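Local coordinates for protein diheme cytochrome c (Shewanella baltica, PDB 3U99) that carries two covalently attached c-type hemes with bis-histidine iron ligation and probably passes electrons as a small electron-transfer protein, at residues A13-T16 and A17-S21; E44-G48 and D49-L53; P55-T58 and A59-E62. All blocks are in the same frame, centred on the assembly; numbering follows the deposited sequence. Where two conformers were deposited one is given.

Contact 1: residues A13-T16 and A17-S21. With HEC (heme c), chain C.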
loop_
_atom_site.group_PDB
_atom_site.type_symbol
_atom_site.label_atom_id
_atom_site.label_comp_id
_atom_site.label_asym_id
_atom_site.label_seq_id
_atom_site.Cartn_x
_atom_site.Cartn_y
_atom_site.Cartn_z
ATOM N N ALA A 13 -9.211 -2.813 -12.197
ATOM C CA ALA A 13 -9.495 -1.432 -12.628
ATOM C C ALA A 13 -10.292 -0.648 -11.620
ATOM O O ALA A 13 -9.935 0.493 -11.253
ATOM C CB ALA A 13 -10.191 -1.503 -13.988
ATOM N N GLU A 14 -11.389 -1.178 -11.111
ATOM C CA GLU A 14 -12.199 -0.486 -10.112
ATOM C C GLU A 14 -11.403 -0.284 -8.840
ATOM O O GLU A 14 -11.463 0.777 -8.232
ATOM C CB GLU A 14 -13.473 -1.296 -9.842
ATOM C CG GLU A 14 -14.397 -0.578 -8.823
ATOM C CD GLU A 14 -15.740 -1.254 -8.689
ATOM O OE1 GLU A 14 -15.820 -2.517 -8.751
ATOM O OE2 GLU A 14 -16.747 -0.547 -8.480
ATOM N N TYR A 15 -10.707 -1.297 -8.397
ATOM C CA TYR A 15 -9.859 -1.193 -7.236
ATOM C C TYR A 15 -8.870 -0.052 -7.341
ATOM O O TYR A 15 -8.659 0.711 -6.407
ATOM C CB TYR A 15 -9.156 -2.568 -7.045
ATOM C CG TYR A 15 -8.135 -2.446 -5.916
ATOM C CD1 TYR A 15 -8.517 -2.304 -4.603
ATOM C CD2 TYR A 15 -6.783 -2.462 -6.130
ATOM C CE1 TYR A 15 -7.609 -2.177 -3.569
ATOM C CE2 TYR A 15 -5.825 -2.317 -5.114
ATOM C CZ TYR A 15 -6.260 -2.188 -3.835
ATOM O OH TYR A 15 -5.398 -2.057 -2.781
ATOM N N THR A 16 -8.193 0.062 -8.477
ATOM C CA THR A 16 -7.224 1.117 -8.648
ATOM C C THR A 16 -7.863 2.482 -8.549
ATOM O O THR A 16 -7.286 3.404 -7.938
ATOM C CB THR A 16 -6.531 0.945 -10.014
ATOM O OG1 THR A 16 -5.883 -0.329 -9.944
ATOM C CG2 THR A 16 -5.525 2.064 -10.222
ATOM N N ALA A 17 -9.070 2.629 -9.128
ATOM C CA ALA A 17 -9.740 3.916 -9.031
ATOM C C ALA A 17 -10.181 4.216 -7.626
ATOM O O ALA A 17 -10.044 5.351 -7.140
ATOM C CB ALA A 17 -10.990 3.916 -9.935
ATOM N N GLU A 18 -10.789 3.269 -6.921
ATOM C CA GLU A 18 -11.343 3.532 -5.607
ATOM C C GLU A 18 -10.272 3.588 -4.530
ATOM O O GLU A 18 -10.370 4.378 -3.589
ATOM C CB GLU A 18 -12.383 2.476 -5.241
ATOM C CG GLU A 18 -13.585 2.476 -6.155
ATOM C CD GLU A 18 -14.519 3.639 -6.122
ATOM O OE1 GLU A 18 -14.302 4.542 -5.277
ATOM O OE2 GLU A 18 -15.501 3.621 -6.920
ATOM N N CYS A 19 -9.287 2.737 -4.608
ATOM C CA CYS A 19 -8.295 2.623 -3.579
ATOM C C CYS A 19 -6.976 3.260 -3.917
ATOM O O CYS A 19 -6.024 3.148 -3.143
ATOM C CB CYS A 19 -8.144 1.150 -3.149
ATOM S SG CYS A 19 -9.633 0.398 -2.500
ATOM N N GLY A 20 -6.946 3.939 -5.021
ATOM C CA GLY A 20 -5.847 4.776 -5.488
ATOM C C GLY A 20 -6.134 6.249 -5.455
ATOM O O GLY A 20 -5.415 7.000 -6.104
ATOM N N SER A 21 -7.184 6.662 -4.769
ATOM C CA SER A 21 -7.719 8.006 -4.665
ATOM C C SER A 21 -6.925 8.935 -3.748
ATOM O O SER A 21 -6.774 10.122 -4.044
ATOM C CB SER A 21 -9.171 7.839 -4.121
ATOM O OG SER A 21 -9.719 9.141 -4.238
HETATM FE FE HEC C . -6.203 3.841 2.455
HETATM C CHA HEC C . -3.606 3.797 4.572
HETATM C CHB HEC C . -5.865 0.501 1.916
HETATM C CHC HEC C . -8.721 3.962 0.219
HETATM C CHD HEC C . -6.656 7.140 3.141
HETATM N NA HEC C . -4.964 2.401 3.119
HETATM C C1A HEC C . -3.902 2.590 3.990
HETATM C C2A HEC C . -3.181 1.340 4.156
HETATM C C3A HEC C . -3.819 0.428 3.385
HETATM C C4A HEC C . -4.956 1.106 2.777
HETATM C CMA HEC C . -3.477 -1.028 3.230
HETATM C CAA HEC C . -1.999 1.188 5.029
HETATM C CBA HEC C . -0.726 1.668 4.360
HETATM C CGA HEC C . 0.484 1.319 5.229
HETATM O O1A HEC C . 0.796 0.102 5.322
HETATM O O2A HEC C . 1.113 2.201 5.842
HETATM N NB HEC C . -7.138 2.470 1.300
HETATM C C1B HEC C . -6.879 1.120 1.242
HETATM C C2B HEC C . -7.893 0.499 0.419
HETATM C C3B HEC C . -8.704 1.463 -0.052
HETATM C C4B HEC C . -8.225 2.693 0.468
HETATM C CMB HEC C . -7.931 -1.004 0.171
HETATM C CAB HEC C . -9.956 1.374 -0.922
HETATM C CBB HEC C . -11.047 0.567 -0.191
HETATM N NC HEC C . -7.434 5.271 1.777
HETATM C C1C HEC C . -8.367 5.152 0.808
HETATM C C2C HEC C . -9.014 6.381 0.505
HETATM C C3C HEC C . -8.424 7.274 1.330
HETATM C C4C HEC C . -7.490 6.600 2.148
HETATM C CMC HEC C . -10.040 6.588 -0.620
HETATM C CAC HEC C . -8.690 8.761 1.376
HETATM C CBC HEC C . -10.121 9.195 1.644
HETATM N ND HEC C . -5.340 5.169 3.669
HETATM C C1D HEC C . -5.709 6.471 3.827
HETATM C C2D HEC C . -4.829 7.107 4.823
HETATM C C3D HEC C . -3.956 6.171 5.229
HETATM C C4D HEC C . -4.269 4.985 4.460
HETATM C CMD HEC C . -4.981 8.490 5.414
HETATM C CAD HEC C . -2.884 6.360 6.250
HETATM C CBD HEC C . -1.515 6.780 5.615
HETATM C CGD HEC C . -0.526 7.104 6.732
HETATM O O1D HEC C . 0.537 7.681 6.123
HETATM O O2D HEC C . -0.525 6.230 7.721
HETATM O O HOH W 1 -17.053 1.999 -8.747
HETATM O O HOH W 2 -4.844 0.699 -1.914
#
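The Tyr-15 ring lies beside the thioether of Cys-19: CB and SG of the cysteine approach CD1 and CE1 obliquely, and the heme methyl CMB stands at the ring's edge, near its plane. This is the start of the CXXCH heme-binding motif of a c-type cytochrome, its first cysteine set near the end of helix 13-19, with Cys-22 and the axial ligand His-23 following. The closest approach of the two side chains, Tyr-15 CE1 to Cys-19 CB, is 3.4 Å, and SG sits 4.3 Å from the ring centroid, a sulfur-aromatic contact. With CG opposite the backbone nitrogen (chi1 174°), the tyrosine ring runs along the helix toward the heme; the cysteine sulfur, placed opposite its own carbonyl carbon (chi1 -60°), turns to CAB, to which it is covalently bonded. The phenol OH is held by Tyr-26 O and by a water that also donates to Cys-19 O, while Tyr-64 meets the ring from helix 55-67. A leucine here would probably strip the sulfur of its aromatic neighbour and leave Tyr-26 O and that water without their hydroxyl partner. Underneath runs ordinary helical bonding, with Cys-19 N giving its hydrogen to Tyr-15 O at 2.8 Å. On the side that meets helix 55-67, Glu-14 and Glu-18 bring like charges near each other. Arg-60 forms a salt bridge with Glu-14 OE2 and probably eases the repulsion, and one water donates to both carboxylates, at 2.6 Å to Glu-14 OE2 and 2.9 Å to Glu-18 OE2.

Contact 2: residues E44-G48 and D49-L53. With HEC (heme c), chain C.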
loop_
_atom_site.group_PDB
_atom_site.type_symbol
_atom_site.label_atom_id
_atom_site.label_comp_id
_atom_site.label_asym_id
_atom_site.label_seq_id
_atom_site.Cartn_x
_atom_site.Cartn_y
_atom_site.Cartn_z
ATOM N N GLU A 44 -15.130 3.558 6.863
ATOM C CA GLU A 44 -15.442 4.871 7.376
ATOM C C GLU A 44 -14.440 5.261 8.433
ATOM O O GLU A 44 -14.302 6.475 8.709
ATOM C CB GLU A 44 -16.898 4.926 7.892
ATOM C CG GLU A 44 -17.067 4.139 9.178
ATOM C CD GLU A 44 -17.350 2.642 8.924
ATOM O OE1 GLU A 44 -17.392 2.255 7.724
ATOM O OE2 GLU A 44 -17.525 1.911 9.940
ATOM N N ASN A 45 -13.747 4.406 9.033
ATOM C CA ASN A 45 -12.719 4.608 10.039
ATOM C C ASN A 45 -11.391 4.116 9.450
ATOM O O ASN A 45 -10.998 3.002 9.715
ATOM C CB ASN A 45 -13.118 3.901 11.320
ATOM C CG ASN A 45 -12.125 4.150 12.420
ATOM O OD1 ASN A 45 -11.257 5.023 12.373
ATOM N ND2 ASN A 45 -12.120 3.304 13.427
ATOM N N HIS A 46 -10.777 4.823 8.628
ATOM C CA HIS A 46 -9.619 4.329 7.834
ATOM C C HIS A 46 -8.404 5.162 8.104
ATOM O O HIS A 46 -8.117 6.118 7.398
ATOM C CB HIS A 46 -10.039 4.357 6.383
ATOM C CG HIS A 46 -9.066 3.811 5.417
ATOM N ND1 HIS A 46 -8.941 2.455 5.242
ATOM C CD2 HIS A 46 -8.200 4.424 4.626
ATOM C CE1 HIS A 46 -8.009 2.271 4.293
ATOM N NE2 HIS A 46 -7.528 3.458 3.889
ATOM N N PHE A 47 -7.700 4.785 9.184
ATOM C CA PHE A 47 -6.385 5.360 9.430
ATOM C C PHE A 47 -6.382 6.888 9.516
ATOM O O PHE A 47 -5.458 7.591 9.111
ATOM C CB PHE A 47 -5.405 4.900 8.335
ATOM C CG PHE A 47 -5.323 3.393 8.244
ATOM C CD1 PHE A 47 -4.955 2.612 9.350
ATOM C CD2 PHE A 47 -5.632 2.762 7.061
ATOM C CE1 PHE A 47 -4.828 1.236 9.212
ATOM C CE2 PHE A 47 -5.488 1.406 6.933
ATOM C CZ PHE A 47 -5.120 0.626 8.007
ATOM N N GLY A 48 -7.443 7.453 10.043
ATOM C CA GLY A 48 -7.637 8.880 10.216
ATOM C C GLY A 48 -8.486 9.538 9.148
ATOM O O GLY A 48 -8.812 10.714 9.314
ATOM N N ASP A 49 -8.841 8.804 8.086
ATOM C CA ASP A 49 -9.661 9.305 7.003
ATOM C C ASP A 49 -10.931 8.482 6.922
ATOM O O ASP A 49 -11.106 7.438 7.518
ATOM C CB ASP A 49 -9.007 9.295 5.622
ATOM C CG ASP A 49 -9.385 10.567 4.869
ATOM O OD1 ASP A 49 -8.496 11.089 4.149
ATOM O OD2 ASP A 49 -10.526 11.084 4.947
ATOM N N ASN A 50 -11.857 8.943 6.116
ATOM C CA ASN A 50 -13.071 8.187 5.808
ATOM C C ASN A 50 -13.051 7.723 4.368
ATOM O O ASN A 50 -13.231 8.546 3.455
ATOM C CB ASN A 50 -14.261 9.085 6.114
ATOM C CG ASN A 50 -15.589 8.414 5.884
ATOM O OD1 ASN A 50 -15.706 7.484 5.070
ATOM N ND2 ASN A 50 -16.599 8.905 6.599
ATOM N N ALA A 51 -12.826 6.440 4.176
ATOM C CA ALA A 51 -12.695 5.857 2.860
ATOM C C ALA A 51 -13.963 5.131 2.463
ATOM O O ALA A 51 -13.940 4.332 1.546
ATOM C CB ALA A 51 -11.478 4.924 2.837
ATOM N N SER A 52 -15.058 5.425 3.173
ATOM C CA SER A 52 -16.302 4.693 2.843
ATOM C C SER A 52 -16.738 4.853 1.412
ATOM O O SER A 52 -16.607 5.939 0.820
ATOM C CB SER A 52 -17.404 5.159 3.810
ATOM O OG SER A 52 -18.639 4.565 3.637
ATOM N N LEU A 53 -17.291 3.751 0.911
ATOM C CA LEU A 53 -17.819 3.628 -0.435
ATOM C C LEU A 53 -19.265 3.121 -0.368
ATOM O O LEU A 53 -19.679 2.600 0.666
ATOM C CB LEU A 53 -16.972 2.677 -1.261
ATOM C CG LEU A 53 -15.463 2.974 -1.305
ATOM C CD1 LEU A 53 -14.666 1.866 -1.971
ATOM C CD2 LEU A 53 -15.247 4.291 -2.038
HETATM FE FE HEC C . -6.203 3.841 2.455
HETATM C CHA HEC C . -3.606 3.797 4.572
HETATM C CHB HEC C . -5.865 0.501 1.916
HETATM C CHC HEC C . -8.721 3.962 0.219
HETATM C CHD HEC C . -6.656 7.140 3.141
HETATM N NA HEC C . -4.964 2.401 3.119
HETATM C C1A HEC C . -3.902 2.590 3.990
HETATM C C2A HEC C . -3.181 1.340 4.156
HETATM C C3A HEC C . -3.819 0.428 3.385
HETATM C C4A HEC C . -4.956 1.106 2.777
HETATM C CMA HEC C . -3.477 -1.028 3.230
HETATM C CAA HEC C . -1.999 1.188 5.029
HETATM C CBA HEC C . -0.726 1.668 4.360
HETATM C CGA HEC C . 0.484 1.319 5.229
HETATM O O1A HEC C . 0.796 0.102 5.322
HETATM O O2A HEC C . 1.113 2.201 5.842
HETATM N NB HEC C . -7.138 2.470 1.300
HETATM C C1B HEC C . -6.879 1.120 1.242
HETATM C C2B HEC C . -7.893 0.499 0.419
HETATM C C3B HEC C . -8.704 1.463 -0.052
HETATM C C4B HEC C . -8.225 2.693 0.468
HETATM C CMB HEC C . -7.931 -1.004 0.171
HETATM C CAB HEC C . -9.956 1.374 -0.922
HETATM C CBB HEC C . -11.047 0.567 -0.191
HETATM N NC HEC C . -7.434 5.271 1.777
HETATM C C1C HEC C . -8.367 5.152 0.808
HETATM C C2C HEC C . -9.014 6.381 0.505
HETATM C C3C HEC C . -8.424 7.274 1.330
HETATM C C4C HEC C . -7.490 6.600 2.148
HETATM C CMC HEC C . -10.040 6.588 -0.620
HETATM C CAC HEC C . -8.690 8.761 1.376
HETATM C CBC HEC C . -10.121 9.195 1.644
HETATM N ND HEC C . -5.340 5.169 3.669
HETATM C C1D HEC C . -5.709 6.471 3.827
HETATM C C2D HEC C . -4.829 7.107 4.823
HETATM C C3D HEC C . -3.956 6.171 5.229
HETATM C C4D HEC C . -4.269 4.985 4.460
HETATM C CMD HEC C . -4.981 8.490 5.414
HETATM C CAD HEC C . -2.884 6.360 6.250
HETATM C CBD HEC C . -1.515 6.780 5.615
HETATM C CGD HEC C . -0.526 7.104 6.732
HETATM O O1D HEC C . 0.537 7.681 6.123
HETATM O O2D HEC C . -0.525 6.230 7.721
HETATM O O HOH W 3 -19.299 3.222 5.654
#
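His-46 reaches over to Ala-51 and the heme because its CG stands opposite the backbone nitrogen (chi1 -176°) and chi2 of 79° turns the imidazole so that NE2 meets the iron at 2.0 Å. The neighbouring Phe-47 swings its CG opposite its carbonyl carbon (chi1 -57°), bringing CD2 within 3.4 Å of heme CHA. The imidazole is thus held between two carbon groups: Phe-47 CD2 lies over the centre of one face, and Ala-51 CB makes a CH-pi contact on the opposite face, 4.0 Å from the centroid. Ala-51 CB also rests on heme C2C. The loop turns back on itself through a type I' beta turn from His-46 to Asp-49, closed by two backbone hydrogen bonds, His-46 N to Asp-49 O and Asp-49 N to His-46 O, each 2.9 Å, that make these residues an antiparallel hydrogen-bonded pair, a single bridge. Bis-histidine ligation is completed by His-23. At the end of the turn, in the conformer given, the Asp-49 carboxylate lies against heme CBC and OD2 accepts from Asn-50 N. Asn-50 OD1 then takes the hydrogen of Ser-52 N at 2.9 Å, an Asx turn, while its amide packs on Glu-44 CA. In the Ser-52 conformer given, a water links its OG to Glu-44 OE1, while Glu-44 OE2 is hydrogen-bonded to Asn-42.

Contact 3: residues P55-T58 and A59-E62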
loop_
_atom_site.group_PDB
_atom_site.type_symbol
_atom_site.label_atom_id
_atom_site.label_comp_id
_atom_site.label_asym_id
_atom_site.label_seq_id
_atom_site.Cartn_x
_atom_site.Cartn_y
_atom_site.Cartn_z
ATOM N N PRO A 55 -22.223 0.545 -0.787
ATOM C CA PRO A 55 -22.074 -0.859 -0.375
ATOM C C PRO A 55 -21.722 -1.802 -1.517
ATOM O O PRO A 55 -20.910 -2.694 -1.278
ATOM C CB PRO A 55 -23.420 -1.223 0.232
ATOM C CG PRO A 55 -24.248 -0.017 0.080
ATOM C CD PRO A 55 -23.520 1.152 -0.476
ATOM N N GLN A 56 -22.294 -1.690 -2.715
ATOM C CA GLN A 56 -21.992 -2.662 -3.763
ATOM C C GLN A 56 -20.557 -2.475 -4.285
ATOM O O GLN A 56 -19.928 -3.464 -4.635
ATOM C CB GLN A 56 -23.070 -2.625 -4.862
ATOM C CG GLN A 56 -24.443 -3.004 -4.283
ATOM C CD GLN A 56 -25.569 -3.018 -5.256
ATOM O OE1 GLN A 56 -25.212 -2.711 -6.442
ATOM N NE2 GLN A 56 -26.769 -3.400 -4.796
ATOM N N VAL A 57 -20.059 -1.250 -4.318
ATOM C CA VAL A 57 -18.665 -1.011 -4.650
ATOM C C VAL A 57 -17.749 -1.610 -3.569
ATOM O O VAL A 57 -16.786 -2.303 -3.878
ATOM C CB VAL A 57 -18.409 0.501 -4.781
ATOM C CG1 VAL A 57 -16.914 0.773 -4.988
ATOM C CG2 VAL A 57 -19.173 1.137 -5.949
ATOM N N THR A 58 -18.099 -1.397 -2.290
ATOM C CA THR A 58 -17.358 -1.988 -1.190
ATOM C C THR A 58 -17.235 -3.499 -1.369
ATOM O O THR A 58 -16.194 -4.118 -1.188
ATOM C CB THR A 58 -18.026 -1.648 0.136
ATOM O OG1 THR A 58 -18.086 -0.203 0.258
ATOM C CG2 THR A 58 -17.212 -2.058 1.349
ATOM N N ALA A 59 -18.349 -4.112 -1.712
ATOM C CA ALA A 59 -18.384 -5.553 -1.798
ATOM C C ALA A 59 -17.497 -6.023 -2.933
ATOM O O ALA A 59 -16.790 -7.028 -2.791
ATOM C CB ALA A 59 -19.804 -6.052 -2.027
ATOM N N ARG A 60 -17.500 -5.346 -4.087
ATOM C CA ARG A 60 -16.645 -5.775 -5.197
ATOM C C ARG A 60 -15.184 -5.554 -4.833
ATOM O O ARG A 60 -14.316 -6.339 -5.236
ATOM C CB ARG A 60 -16.991 -5.040 -6.471
ATOM C CG ARG A 60 -18.276 -5.510 -7.102
ATOM C CD ARG A 60 -18.384 -4.992 -8.538
ATOM N NE ARG A 60 -18.463 -3.526 -8.578
ATOM C CZ ARG A 60 -19.548 -2.785 -8.500
ATOM N NH1 ARG A 60 -20.739 -3.345 -8.404
ATOM N NH2 ARG A 60 -19.429 -1.463 -8.560
ATOM N N ILE A 61 -14.848 -4.510 -4.101
ATOM C CA ILE A 61 -13.469 -4.267 -3.661
ATOM C C ILE A 61 -12.989 -5.359 -2.725
ATOM O O ILE A 61 -11.907 -5.915 -2.885
ATOM C CB ILE A 61 -13.369 -2.870 -3.023
ATOM C CG1 ILE A 61 -13.598 -1.758 -4.026
ATOM C CG2 ILE A 61 -12.014 -2.727 -2.322
ATOM C CD1 ILE A 61 -12.597 -1.627 -5.039
ATOM N N GLU A 62 -13.813 -5.680 -1.721
ATOM C CA GLU A 62 -13.477 -6.716 -0.769
ATOM C C GLU A 62 -13.278 -8.038 -1.482
ATOM O O GLU A 62 -12.336 -8.781 -1.219
ATOM C CB GLU A 62 -14.562 -6.827 0.291
ATOM C CG GLU A 62 -14.208 -7.870 1.349
ATOM C CD GLU A 62 -15.123 -7.808 2.553
ATOM O OE1 GLU A 62 -15.257 -6.756 3.236
ATOM O OE2 GLU A 62 -15.686 -8.930 2.824
HETATM O O HOH W 4 -23.677 -2.967 -8.335
#
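This is a local packing contact within the first two turns of helix 55-67, a helix that lies against helix 13-19 beside the first heme. Alpha-helical i to i+4 bonds carry the backbone, from Ala-59 N to Pro-55 O at 3.0 Å through Glu-62 N to Thr-58 O at 2.9 Å, the latter nearly straight at 170°. The side chain of Arg-60 folds back along its own helix, bent at chi3 (-64°), which lays one face of its guanidinium over Gln-56 O and Val-57 CA, both toward the rim of the group. Its NH2 touches Val-57 CG2 at 3.7 Å and forms a salt bridge with Glu-14 of helix 13-19, tying the two helices together. On the side facing that helix, Val-57 CG1 and Ile-61 CG1 stand 4.3 Å apart; Val-57 packs on Glu-14 and Glu-18, and Ile-61 on Tyr-15, Cys-19 and the heme. Thr-58 OG1 is hydrogen-bonded back to Asp-54 O, and Glu-62 OE1 makes a hydrogen bond with Thr-40 OG1. At the edge of the guanidinium, in its plane, a water accepts from Arg-60 NH1 at 3.0 Å and donates to Gln-56 OE1 at 2.5 Å.

Overall arrangement
Contacts 1, 2 and 3 follow one another along the chain, and their centres lie about 12 to 15 Å apart. Contact 1 occupies helix 13-19, contact 2 the loop between helices 33-40 and 55-67, and contact 3 the start of helix 55-67. All three reach the first heme: contact 1 supplies a covalent anchor, contact 2 an axial ligand, and contact 3 the Ile-61 side chain. They also touch directly. The Glu-14 to Arg-60 salt bridge joins contacts 1 and 3, Leu-53 packs on Glu-18 between contacts 1 and 2, and a weak hydrogen bond between Thr-58 OG1 and Leu-53 O links loop to helix. Together they help form the pocket of one of the two hemes.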